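Local coordinates for single-stranded DNA-binding protein (Enterobacter phage Enc34, PDB 5ODK), which probably binds single-stranded DNA through an OB fold during phage DNA replication, at residues A[116-121]-A[126-131]. Residues are numbered along the deposited sequence; the frame is centred on the assembly and turned at random. Where two conformers were deposited one is given.
Sequences STRPDV and REELES
R118 and E128 reach for each other from opposite directions, E128 standing in the loop that leads from strand 120-122 to helix 132-138. From CB, E128 runs to CG, set anti to the backbone N (chi1 174°), and a bend at chi2 then brings the carboxylate up to the backbone N of V121. There V121 N is shared by both oxygens on their syn sides, the straighter bond going to OE2 (3.1 Å, 162°) and the more bent one to OE1 (3.2 Å). OE1 also rests against D120 CA at 3.3 Å, while OE2 lies over the centre of the R118 guanidinium, 3.2 Å from NH2. No N-H points at OE2, so this salt bridge is one of charge alone. At the guanidinium's edge NH1 meets E130 OE1 at 2.9 Å, and two waters link NH1 to E130 O and NH2 to E130 OE2; NE makes a tilted bond to P119 O. The backbone adds a nearly linear bond from L129 N to V121 O (2.8 Å), and V121 and L129 both pack on I135 of helix 132-138. Glutamate's length probably suits it to accept V121 N-H; arginine offers both face and edge, its charge probably offsetting E128 and E130.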
# COMPACT_ATOMS: atom_id res chain seq x y z
N SER A 116 -7.56 -4.33 9.62
CA SER A 116 -8.75 -5.00 10.15
C SER A 116 -10.00 -4.16 10.04
O SER A 116 -11.07 -4.70 10.17
CB SER A 116 -8.54 -5.43 11.59
OG SER A 116 -8.24 -4.32 12.40
N THR A 117 -9.87 -2.88 9.78
CA THR A 117 -11.03 -2.05 9.52
C THR A 117 -11.00 -1.51 8.10
O THR A 117 -9.93 -1.35 7.52
CB THR A 117 -11.14 -0.98 10.57
OG1 THR A 117 -12.47 -0.47 10.57
CG2 THR A 117 -10.15 0.12 10.38
N ARG A 118 -12.17 -1.23 7.51
CA ARG A 118 -12.21 -0.87 6.11
C ARG A 118 -11.49 0.47 5.88
O ARG A 118 -11.79 1.46 6.53
CB ARG A 118 -13.67 -0.76 5.62
CG ARG A 118 -13.77 -0.56 4.10
CD ARG A 118 -14.96 0.34 3.65
NE ARG A 118 -14.85 1.76 4.07
CZ ARG A 118 -15.87 2.57 4.33
NH1 ARG A 118 -17.12 2.23 3.99
NH2 ARG A 118 -15.63 3.79 4.80
N PRO A 119 -10.57 0.48 4.91
CA PRO A 119 -9.98 1.79 4.53
C PRO A 119 -11.00 2.69 3.88
O PRO A 119 -12.08 2.21 3.45
CB PRO A 119 -8.91 1.43 3.52
CG PRO A 119 -9.35 0.11 2.98
CD PRO A 119 -10.07 -0.62 4.09
N ASP A 120 -10.72 3.98 3.82
CA ASP A 120 -11.52 4.83 2.97
C ASP A 120 -11.37 4.30 1.56
O ASP A 120 -10.25 3.99 1.12
CB ASP A 120 -11.04 6.29 2.99
CG ASP A 120 -11.19 6.98 4.31
OD1 ASP A 120 -11.73 6.45 5.27
OD2 ASP A 120 -10.74 8.14 4.40
N VAL A 121 -12.48 4.20 0.83
CA VAL A 121 -12.47 3.75 -0.56
C VAL A 121 -13.16 4.81 -1.39
O VAL A 121 -14.38 5.02 -1.22
CB VAL A 121 -13.17 2.40 -0.73
CG1 VAL A 121 -13.13 1.96 -2.18
CG2 VAL A 121 -12.55 1.34 0.16
N ARG A 126 -13.54 11.06 -6.21
CA ARG A 126 -13.13 11.32 -4.84
C ARG A 126 -14.29 11.26 -3.84
O ARG A 126 -14.27 11.89 -2.79
CB ARG A 126 -12.38 12.63 -4.69
CG ARG A 126 -11.12 12.73 -5.54
CD ARG A 126 -10.50 14.15 -5.58
NE ARG A 126 -11.51 15.13 -6.04
CZ ARG A 126 -11.94 15.28 -7.30
NH1 ARG A 126 -11.47 14.53 -8.31
NH2 ARG A 126 -12.86 16.20 -7.56
N GLU A 127 -15.25 10.40 -4.15
CA GLU A 127 -16.41 10.15 -3.27
C GLU A 127 -16.25 8.83 -2.56
O GLU A 127 -15.93 7.81 -3.20
CB GLU A 127 -17.73 10.11 -4.07
CG GLU A 127 -17.98 11.39 -4.85
CD GLU A 127 -19.08 11.27 -5.89
OE1 GLU A 127 -19.24 10.20 -6.46
OE2 GLU A 127 -19.70 12.28 -6.19
N GLU A 128 -16.51 8.83 -1.25
CA GLU A 128 -16.49 7.60 -0.48
C GLU A 128 -17.60 6.64 -0.94
O GLU A 128 -18.75 7.02 -1.05
CB GLU A 128 -16.63 7.86 1.01
CG GLU A 128 -16.75 6.60 1.87
CD GLU A 128 -15.46 5.76 1.95
OE1 GLU A 128 -14.40 6.32 2.27
OE2 GLU A 128 -15.43 4.51 1.72
N LEU A 129 -17.20 5.41 -1.19
CA LEU A 129 -18.11 4.34 -1.47
C LEU A 129 -18.47 3.60 -0.21
O LEU A 129 -17.71 3.54 0.74
CB LEU A 129 -17.54 3.40 -2.51
CG LEU A 129 -17.22 4.06 -3.85
CD1 LEU A 129 -16.56 3.04 -4.78
CD2 LEU A 129 -18.48 4.63 -4.48
N GLU A 130 -19.66 3.00 -0.23
CA GLU A 130 -20.14 2.26 0.94
C GLU A 130 -20.56 0.84 0.59
O GLU A 130 -20.32 -0.07 1.36
CB GLU A 130 -21.34 2.96 1.55
CG GLU A 130 -21.08 4.36 2.03
CD GLU A 130 -20.08 4.44 3.18
OE1 GLU A 130 -19.76 3.41 3.82
OE2 GLU A 130 -19.62 5.57 3.46
N SER A 131 -21.26 0.65 -0.52
CA SER A 131 -21.74 -0.69 -0.89
C SER A 131 -20.60 -1.63 -1.17
O SER A 131 -19.76 -1.32 -2.01
CB SER A 131 -22.63 -0.56 -2.14
OG SER A 131 -22.71 -1.74 -2.85
O HOH W 1 -18.08 -0.26 3.03
O HOH W 2 -17.75 5.58 5.31